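ABC transporter, substrate binding protein (Polyamine) (PDB 4EUO) binds gamma-aminobutyric acid in the periplasm as the substrate-binding protein of an ABC transporter, probably delivering it for uptake. Local coordinates at residues Val96-Asp110 and Lys213-Ser227. Sequence-based numbering, arbitrary orientation.
Sequences VGSFYYSFVIGCNVD and KVETSWAQNITAADS. With ABU (gamma-amino-butanoic acid), chain E.
Antiparallel pairing joins Y101 to A224 and C107 to E215 within two neighbouring strands of the mixed sheet, 96-107 and 215-229, which run through the middle of the protein and past the bound gamma-aminobutyric acid. Their register is set by paired backbone bonds: Y101 N reaches A224 O at 2.9 Å, almost straight at 179°, and F103/I222, I105/S217 and C107/E215 repeat the reciprocal pattern. Between the F103/I222 and I105/S217 pairs, a type II turn from W218 to N221 breaks strand 215-229. N221 closes it twice, because its backbone N and ND2 both donate to W218 O, while S102 OG donates to N221 OD1 (2.8 Å). V104 packs against the turn: CG1 lies over a face of the W218 six-membered ring, 3.8 Å from its centroid, a CH-pi contact. The two strands run between the lobes as in class D periplasmic binding proteins, whose lobes are joined by two hinge crossings with the ligand in the cleft between. Here F99, Y101 and D226 project from the same side of the strand pair into that pocket. D226 OD1 accepts a hydrogen bond from the ligand N at 2.8 Å, with a weaker one to OD2, so the carboxylate is likely to offset the ammonium charge. D226 CB rests over one face of the F99 ring, whose plane is 47° from the carboxylate, and ligand CG approaches that ring's edge. CG of Y101 sits between the backbone N and the carbonyl carbon (chi1 67°), which turns one ring face to ligand CD, while A224 CB packs 3.6 Å from CZ. Water 1 joins Y101 OH to A225 O. At the far end, C107 is disulfide-bonded to C115, and the extended K213 reaches D110 OD2 through NZ in a long 3.3 Å salt bridge.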
ATOM      1  N   VAL A  96       1.190   4.418  13.213  1.00  9.93           N
ATOM      2  CA  VAL A  96       0.358   5.499  12.726  1.00 10.63           C
ATOM      3  C   VAL A  96       0.325   5.360  11.204  1.00 11.18           C
ATOM      4  O   VAL A  96       1.216   4.727  10.602  1.00 10.31           O
ATOM      5  CB  VAL A  96       0.839   6.897  13.142  1.00 13.20           C
ATOM      6  CG1 VAL A  96       0.755   7.076  14.671  1.00 13.05           C
ATOM      7  CG2 VAL A  96       2.234   7.185  12.624  1.00 13.32           C
ATOM      8  N   GLY A  97      -0.641   5.993  10.572  1.00 10.39           N
ATOM      9  CA  GLY A  97      -0.709   5.932   9.120  1.00  9.30           C
ATOM     10  C   GLY A  97       0.437   6.641   8.429  1.00 10.26           C
ATOM     11  O   GLY A  97       0.953   7.641   8.923  1.00 10.57           O
ATOM     12  N   SER A  98       0.854   6.111   7.278  1.00  9.03           N
ATOM     13  CA  SER A  98       1.882   6.651   6.406  1.00  8.58           C
ATOM     14  C   SER A  98       1.240   7.342   5.198  1.00 10.10           C
ATOM     15  O   SER A  98       1.622   8.454   4.819  1.00  9.69           O
ATOM     16  CB  SER A  98       2.799   5.522   5.936  1.00  9.18           C
ATOM     17  OG  SER A  98       3.802   6.074   5.089  1.00 10.30           O
ATOM     18  N   PHE A  99       0.278   6.655   4.555  1.00  8.44           N
ATOM     19  CA  PHE A  99      -0.466   7.195   3.432  1.00  8.27           C
ATOM     20  C   PHE A  99      -1.655   6.301   3.159  1.00  9.57           C
ATOM     21  O   PHE A  99      -1.650   5.128   3.589  1.00  9.31           O
ATOM     22  CB  PHE A  99       0.371   7.366   2.148  1.00  8.88           C
ATOM     23  CG  PHE A  99       0.965   6.090   1.587  1.00  8.17           C
ATOM     24  CD1 PHE A  99       0.284   5.347   0.624  1.00  9.52           C
ATOM     25  CD2 PHE A  99       2.208   5.655   1.997  1.00  9.23           C
ATOM     26  CE1 PHE A  99       0.844   4.178   0.090  1.00  9.44           C
ATOM     27  CE2 PHE A  99       2.773   4.493   1.472  1.00  9.25           C
ATOM     28  CZ  PHE A  99       2.086   3.764   0.520  1.00  9.37           C
ATOM     29  N   TYR A 100      -2.642   6.847   2.436  1.00  8.24           N
ATOM     30  CA  TYR A 100      -3.878   6.154   2.123  1.00  8.14           C
ATOM     31  C   TYR A 100      -3.883   5.904   0.633  1.00  9.17           C
ATOM     32  O   TYR A 100      -3.539   6.799  -0.155  1.00  9.62           O
ATOM     33  CB  TYR A 100      -5.033   7.031   2.615  1.00 10.15           C
ATOM     34  CG  TYR A 100      -6.426   6.484   2.446  1.00 11.58           C
ATOM     35  CD1 TYR A 100      -6.996   5.674   3.415  1.00 15.87           C
ATOM     36  CD2 TYR A 100      -7.229   6.884   1.380  1.00 13.95           C
ATOM     37  CE1 TYR A 100      -8.324   5.256   3.327  1.00 16.42           C
ATOM     38  CE2 TYR A 100      -8.556   6.451   1.267  1.00 14.95           C
ATOM     39  CZ  TYR A 100      -9.099   5.666   2.262  1.00 14.93           C
ATOM     40  OH  TYR A 100     -10.425   5.294   2.204  1.00 15.14           O
ATOM     41  N   TYR A 101      -4.237   4.685   0.209  1.00  8.38           N
ATOM     42  CA  TYR A 101      -4.122   4.347  -1.203  1.00  7.88           C
ATOM     43  C   TYR A 101      -5.261   3.475  -1.654  1.00  8.51           C
ATOM     44  O   TYR A 101      -6.032   2.980  -0.832  1.00  8.21           O
ATOM     45  CB  TYR A 101      -2.776   3.618  -1.458  1.00  9.22           C
ATOM     46  CG  TYR A 101      -2.642   2.250  -0.830  1.00  7.27           C
ATOM     47  CD1 TYR A 101      -3.004   1.101  -1.529  1.00  9.34           C
ATOM     48  CD2 TYR A 101      -2.125   2.097   0.457  1.00  8.25           C
ATOM     49  CE1 TYR A 101      -2.866  -0.163  -0.955  1.00  8.54           C
ATOM     50  CE2 TYR A 101      -1.994   0.840   1.043  1.00  8.50           C
ATOM     51  CZ  TYR A 101      -2.351  -0.283   0.327  1.00  8.01           C
ATOM     52  OH  TYR A 101      -2.197  -1.538   0.856  1.00  9.97           O
ATOM     53  N   SER A 102      -5.297   3.197  -2.968  1.00  7.77           N
ATOM     54  CA  SER A 102      -6.258   2.275  -3.520  1.00  7.93           C
ATOM     55  C   SER A 102      -5.593   1.276  -4.438  1.00  8.69           C
ATOM     56  O   SER A 102      -4.604   1.615  -5.098  1.00  9.45           O
ATOM     57  CB  SER A 102      -7.263   3.009  -4.409  1.00  9.43           C
ATOM     58  OG  SER A 102      -8.066   3.856  -3.610  1.00  9.78           O
ATOM     59  N   PHE A 103      -6.171   0.084  -4.515  1.00  7.96           N
ATOM     60  CA  PHE A 103      -5.927  -0.813  -5.622  1.00  7.55           C
ATOM     61  C   PHE A 103      -6.920  -0.386  -6.713  1.00  8.29           C
ATOM     62  O   PHE A 103      -8.121  -0.255  -6.440  1.00  8.59           O
ATOM     63  CB  PHE A 103      -6.182  -2.267  -5.269  1.00  8.96           C
ATOM     64  CG  PHE A 103      -5.126  -2.801  -4.355  1.00  8.20           C
ATOM     65  CD1 PHE A 103      -3.884  -3.181  -4.852  1.00  9.28           C
ATOM     66  CD2 PHE A 103      -5.364  -2.918  -3.001  1.00  8.13           C
ATOM     67  CE1 PHE A 103      -2.891  -3.660  -3.982  1.00  9.72           C
ATOM     68  CE2 PHE A 103      -4.375  -3.388  -2.145  1.00  9.91           C
ATOM     69  CZ  PHE A 103      -3.151  -3.788  -2.647  1.00  8.89           C
ATOM     70  N   VAL A 104      -6.411  -0.142  -7.904  1.00  8.19           N
ATOM     71  CA  VAL A 104      -7.179   0.288  -9.071  1.00  7.67           C
ATOM     72  C   VAL A 104      -6.868  -0.604 -10.233  1.00  8.71           C
ATOM     73  O   VAL A 104      -5.901  -1.387 -10.216  1.00  8.51           O
ATOM     74  CB  VAL A 104      -6.822   1.748  -9.431  1.00  9.09           C
ATOM     75  CG1 VAL A 104      -7.203   2.691  -8.288  1.00  9.67           C
ATOM     76  CG2 VAL A 104      -5.326   1.887  -9.747  1.00  9.44           C
ATOM     77  N   ILE A 105      -7.668  -0.459 -11.301  1.00  8.39           N
ATOM     78  CA  ILE A 105      -7.421  -1.255 -12.490  1.00  8.55           C
ATOM     79  C   ILE A 105      -6.604  -0.411 -13.448  1.00  9.37           C
ATOM     80  O   ILE A 105      -7.145   0.488 -14.124  1.00 10.23           O
ATOM     81  CB  ILE A 105      -8.730  -1.768 -13.117  1.00 10.82           C
ATOM     82  CG1 ILE A 105      -9.538  -2.563 -12.068  1.00 10.90           C
ATOM     83  CG2 ILE A 105      -8.407  -2.642 -14.333  1.00 13.26           C
ATOM     84  CD1 ILE A 105     -10.952  -2.988 -12.548  1.00 14.77           C
ATOM     85  N   GLY A 106      -5.294  -0.657 -13.457  1.00  9.06           N
ATOM     86  CA  GLY A 106      -4.387   0.049 -14.362  1.00  9.62           C
ATOM     87  C   GLY A 106      -4.358  -0.633 -15.708  1.00 11.48           C
ATOM     88  O   GLY A 106      -4.555  -1.854 -15.804  1.00 10.92           O
ATOM     89  N   CYS A 107      -4.119   0.175 -16.774  1.00 10.66           N
ATOM     90  CA  CYS A 107      -4.174  -0.377 -18.095  1.00 10.72           C
ATOM     91  C   CYS A 107      -3.241   0.325 -19.065  1.00 12.16           C
ATOM     92  O   CYS A 107      -3.274   1.545 -19.189  1.00 12.50           O
ATOM     93  CB  CYS A 107      -5.618  -0.332 -18.591  1.00 11.09           C
ATOM     94  SG  CYS A 107      -5.844  -1.007 -20.252  1.00 13.72           S
ATOM     95  N   ASN A 108      -2.496  -0.471 -19.830  1.00 12.70           N
ATOM     96  CA  ASN A 108      -1.662   0.045 -20.928  1.00 11.83           C
ATOM     97  C   ASN A 108      -2.647   0.102 -22.128  1.00 14.45           C
ATOM     98  O   ASN A 108      -2.813  -0.860 -22.906  1.00 13.57           O
ATOM     99  CB  ASN A 108      -0.524  -0.937 -21.175  1.00 13.61           C
ATOM    100  CG  ASN A 108       0.397  -0.548 -22.310  1.00 14.87           C
ATOM    101  OD1 ASN A 108      -0.015   0.131 -23.253  1.00 15.90           O
ATOM    102  ND2 ASN A 108       1.642  -0.959 -22.229  1.00 13.60           N
ATOM    103  N   VAL A 109      -3.358   1.217 -22.193  1.00 14.03           N
ATOM    104  CA  VAL A 109      -4.482   1.401 -23.105  1.00 15.50           C
ATOM    105  C   VAL A 109      -4.188   1.127 -24.589  1.00 19.37           C
ATOM    106  O   VAL A 109      -4.970   0.456 -25.267  1.00 17.69           O
ATOM    107  CB  VAL A 109      -5.176   2.771 -22.854  1.00 19.15           C
ATOM    108  CG1 VAL A 109      -4.222   3.972 -23.051  1.00 19.72           C
ATOM    109  CG2 VAL A 109      -6.437   2.917 -23.703  1.00 19.36           C
ATOM    110  N   ASP A 110      -3.030   1.576 -25.055  1.00 18.07           N
ATOM    111  CA  ASP A 110      -2.683   1.433 -26.466  1.00 19.21           C
ATOM    112  C   ASP A 110      -2.226   0.048 -26.868  1.00 23.72           C
ATOM    113  O   ASP A 110      -2.068  -0.195 -28.064  1.00 25.33           O
ATOM    114  CB  ASP A 110      -1.675   2.520 -26.877  1.00 22.05           C
ATOM    115  CG  ASP A 110      -2.230   3.937 -26.869  1.00 33.08           C
ATOM    116  OD1 ASP A 110      -3.485   4.095 -26.876  1.00 33.29           O
ATOM    117  OD2 ASP A 110      -1.422   4.884 -26.851  1.00 38.20           O
ATOM    118  N   LYS A 213       1.966   6.285 -21.079  1.00 17.83           N
ATOM    119  CA  LYS A 213       0.519   6.427 -21.261  1.00 17.30           C
ATOM    120  C   LYS A 213      -0.196   5.254 -20.620  1.00 18.82           C
ATOM    121  O   LYS A 213      -0.157   4.145 -21.123  1.00 19.72           O
ATOM    122  CB  LYS A 213       0.162   6.552 -22.750  1.00 19.63           C
ATOM    123  CG  LYS A 213      -1.314   6.879 -22.970  1.00 23.72           C
ATOM    124  CD  LYS A 213      -1.625   7.088 -24.443  1.00 39.07           C
ATOM    125  CE  LYS A 213      -3.108   7.262 -24.681  1.00 55.28           C
ATOM    126  NZ  LYS A 213      -3.425   7.363 -26.130  1.00 64.80           N
ATOM    127  N   VAL A 214      -0.855   5.527 -19.509  1.00 17.24           N
ATOM    128  CA  VAL A 214      -1.626   4.523 -18.771  1.00 16.37           C
ATOM    129  C   VAL A 214      -2.983   5.089 -18.426  1.00 19.33           C
ATOM    130  O   VAL A 214      -3.141   6.306 -18.291  1.00 22.76           O
ATOM    131  CB  VAL A 214      -0.909   3.996 -17.490  1.00 20.74           C
ATOM    132  CG1 VAL A 214       0.262   3.096 -17.835  1.00 20.53           C
ATOM    133  CG2 VAL A 214      -0.471   5.127 -16.564  1.00 22.02           C
ATOM    134  N   GLU A 215      -3.983   4.218 -18.348  1.00 13.66           N
ATOM    135  CA  GLU A 215      -5.323   4.586 -17.935  1.00 14.35           C
ATOM    136  C   GLU A 215      -5.572   3.888 -16.591  1.00 15.43           C
ATOM    137  O   GLU A 215      -5.056   2.780 -16.339  1.00 14.87           O
ATOM    138  CB  GLU A 215      -6.313   4.028 -18.957  1.00 17.01           C
ATOM    139  CG  GLU A 215      -7.664   4.697 -19.025  1.00 30.15           C
ATOM    140  CD  GLU A 215      -8.344   4.325 -20.323  1.00 29.65           C
ATOM    141  OE1 GLU A 215      -9.040   3.285 -20.339  1.00 23.37           O
ATOM    142  OE2 GLU A 215      -8.103   5.010 -21.344  1.00 27.40           O
ATOM    143  N   THR A 216      -6.372   4.530 -15.744  1.00 12.12           N
ATOM    144  CA  THR A 216      -6.755   3.957 -14.459  1.00 11.08           C
ATOM    145  C   THR A 216      -8.281   3.961 -14.365  1.00 12.77           C
ATOM    146  O   THR A 216      -8.888   5.016 -14.566  1.00 12.75           O
ATOM    147  CB  THR A 216      -6.192   4.795 -13.303  1.00 13.26           C
ATOM    148  OG1 THR A 216      -4.768   4.671 -13.295  1.00 14.60           O
ATOM    149  CG2 THR A 216      -6.706   4.349 -11.967  1.00 14.79           C
ATOM    150  N   SER A 217      -8.880   2.809 -14.047  1.00  9.13           N
ATOM    151  CA  SER A 217     -10.292   2.770 -13.686  1.00  9.09           C
ATOM    152  C   SER A 217     -10.390   2.717 -12.170  1.00 11.21           C
ATOM    153  O   SER A 217      -9.815   1.805 -11.546  1.00 10.21           O
ATOM    154  CB  SER A 217     -11.025   1.587 -14.297  1.00 10.20           C
ATOM    155  OG  SER A 217     -12.352   1.591 -13.772  1.00 11.29           O
ATOM    156  N   TRP A 218     -11.138   3.668 -11.592  1.00  9.68           N
ATOM    157  CA  TRP A 218     -11.379   3.740 -10.151  1.00 10.11           C
ATOM    158  C   TRP A 218     -12.699   3.060  -9.767  1.00 10.60           C
ATOM    159  O   TRP A 218     -13.131   3.190  -8.604  1.00  9.68           O
ATOM    160  CB  TRP A 218     -11.409   5.199  -9.704  1.00 10.19           C
ATOM    161  CG  TRP A 218     -10.079   5.873  -9.835  1.00 10.56           C
ATOM    162  CD1 TRP A 218      -9.592   6.550 -10.924  1.00 13.35           C
ATOM    163  CD2 TRP A 218      -9.100   6.014  -8.803  1.00 10.09           C
ATOM    164  NE1 TRP A 218      -8.358   7.085 -10.632  1.00 12.43           N
ATOM    165  CE2 TRP A 218      -8.039   6.784  -9.329  1.00 12.10           C
ATOM    166  CE3 TRP A 218      -9.035   5.597  -7.462  1.00 10.16           C
ATOM    167  CZ2 TRP A 218      -6.917   7.116  -8.569  1.00 11.09           C
ATOM    168  CZ3 TRP A 218      -7.932   5.935  -6.712  1.00 10.79           C
ATOM    169  CH2 TRP A 218      -6.876   6.655  -7.272  1.00 10.92           C
ATOM    170  N   ALA A 219     -13.315   2.304 -10.700  1.00  9.05           N
ATOM    171  CA  ALA A 219     -14.583   1.650 -10.380  1.00  9.91           C
ATOM    172  C   ALA A 219     -14.383   0.571  -9.305  1.00 11.15           C
ATOM    173  O   ALA A 219     -13.648  -0.390  -9.499  1.00 10.07           O
ATOM    174  CB  ALA A 219     -15.199   1.046 -11.644  1.00 11.19           C
ATOM    175  N   GLN A 220     -15.089   0.719  -8.183  1.00  9.61           N
ATOM    176  CA  GLN A 220     -14.955  -0.160  -7.008  1.00  9.22           C
ATOM    177  C   GLN A 220     -13.484  -0.211  -6.532  1.00  9.79           C
ATOM    178  O   GLN A 220     -13.019  -1.239  -6.066  1.00  9.43           O
ATOM    179  CB  GLN A 220     -15.514  -1.571  -7.209  1.00  9.46           C
ATOM    180  CG  GLN A 220     -17.011  -1.579  -7.551  1.00 10.47           C
ATOM    181  CD  GLN A 220     -17.435  -2.998  -7.779  1.00 11.44           C
ATOM    182  OE1 GLN A 220     -16.910  -3.720  -8.615  1.00 11.35           O
ATOM    183  NE2 GLN A 220     -18.383  -3.467  -6.973  1.00 13.21           N
ATOM    184  N   ASN A 221     -12.762   0.895  -6.653  1.00  8.84           N
ATOM    185  CA  ASN A 221     -11.345   0.909  -6.202  1.00  8.24           C
ATOM    186  C   ASN A 221     -11.327   0.487  -4.737  1.00  8.91           C
ATOM    187  O   ASN A 221     -12.230   0.847  -3.981  1.00  9.07           O
ATOM    188  CB  ASN A 221     -10.716   2.257  -6.446  1.00  8.86           C
ATOM    189  CG  ASN A 221     -11.231   3.372  -5.578  1.00  8.81           C
ATOM    190  OD1 ASN A 221     -10.677   3.661  -4.506  1.00  9.24           O
ATOM    191  ND2 ASN A 221     -12.269   4.104  -6.067  1.00 10.36           N
ATOM    192  N   ILE A 222     -10.296  -0.271  -4.333  1.00  8.72           N
ATOM    193  CA  ILE A 222     -10.251  -0.858  -3.002  1.00  7.57           C
ATOM    194  C   ILE A 222      -9.232  -0.110  -2.176  1.00  8.69           C
ATOM    195  O   ILE A 222      -8.028  -0.147  -2.485  1.00  8.47           O
ATOM    196  CB  ILE A 222      -9.932  -2.343  -3.110  1.00  8.39           C
ATOM    197  CG1 ILE A 222     -10.995  -3.088  -3.945  1.00  8.37           C
ATOM    198  CG2 ILE A 222      -9.770  -2.962  -1.694  1.00 10.75           C
ATOM    199  CD1 ILE A 222     -10.474  -4.459  -4.400  1.00  9.82           C
ATOM    200  N   THR A 223      -9.685   0.563  -1.109  1.00  8.44           N
ATOM    201  CA  THR A 223      -8.774   1.368  -0.297  1.00  8.28           C
ATOM    202  C   THR A 223      -8.137   0.596   0.824  1.00  9.73           C
ATOM    203  O   THR A 223      -8.679  -0.401   1.331  1.00  9.07           O
ATOM    204  CB  THR A 223      -9.480   2.578   0.336  1.00 10.43           C
ATOM    205  OG1 THR A 223     -10.463   2.114   1.259  1.00 11.62           O
ATOM    206  CG2 THR A 223     -10.149   3.434  -0.672  1.00 11.07           C
ATOM    207  N   ALA A 224      -6.950   1.063   1.218  1.00  8.02           N
ATOM    208  CA  ALA A 224      -6.199   0.557   2.349  1.00  8.17           C
ATOM    209  C   ALA A 224      -5.201   1.640   2.736  1.00  9.11           C
ATOM    210  O   ALA A 224      -5.195   2.714   2.126  1.00  8.61           O
ATOM    211  CB  ALA A 224      -5.507  -0.772   2.015  1.00  9.73           C
ATOM    212  N   ALA A 225      -4.392   1.397   3.775  1.00  8.56           N
ATOM    213  CA  ALA A 225      -3.402   2.386   4.148  1.00  8.60           C
ATOM    214  C   ALA A 225      -2.150   1.697   4.577  1.00  8.00           C
ATOM    215  O   ALA A 225      -2.190   0.579   5.106  1.00  8.88           O
ATOM    216  CB  ALA A 225      -3.914   3.298   5.273  1.00 10.94           C
ATOM    217  N   ASP A 226      -1.025   2.378   4.379  1.00  7.94           N
ATOM    218  CA  ASP A 226       0.235   1.932   4.959  1.00  7.65           C
ATOM    219  C   ASP A 226       0.413   2.644   6.292  1.00  8.36           C
ATOM    220  O   ASP A 226      -0.227   3.677   6.567  1.00  9.05           O
ATOM    221  CB  ASP A 226       1.422   2.221   4.056  1.00  8.73           C
ATOM    222  CG  ASP A 226       1.662   1.159   2.985  1.00  8.23           C
ATOM    223  OD1 ASP A 226       0.767   0.320   2.750  1.00  8.98           O
ATOM    224  OD2 ASP A 226       2.782   1.143   2.402  1.00  9.31           O
ATOM    225  N   SER A 227       1.362   2.137   7.084  1.00  8.27           N
ATOM    226  CA  SER A 227       1.667   2.648   8.400  1.00  8.21           C
ATOM    227  C   SER A 227       3.154   2.823   8.549  1.00  9.88           C
ATOM    228  O   SER A 227       3.935   2.174   7.849  1.00  9.31           O
ATOM    229  CB  SER A 227       1.229   1.636   9.447  1.00 10.95           C
ATOM    230  OG  SER A 227      -0.147   1.330   9.292  1.00 10.70           O
TER
HETATM  231  N   ABU E 404       1.657  -0.962   0.472  1.00 15.93           N
HETATM  232  CD  ABU E 404       1.475   0.066  -0.560  1.00 11.32           C
HETATM  233  CB  ABU E 404       2.778   0.413  -1.239  1.00 11.35           C
HETATM  234  CG  ABU E 404       2.540   1.479  -2.253  1.00 11.20           C
HETATM  235  C   ABU E 404       3.731   1.842  -3.115  1.00  9.76           C
HETATM  236  O   ABU E 404       3.492   2.499  -4.247  1.00  9.30           O
HETATM  237  OXT ABU E 404       4.950   1.433  -2.859  1.00  9.40           O
HETATM  238  O   HOH W   1      -1.954  -1.634   3.470  1.00  9.84           O
HETATM  239  O   HOH W   2      -0.725   2.684 -23.554  1.00 20.50           O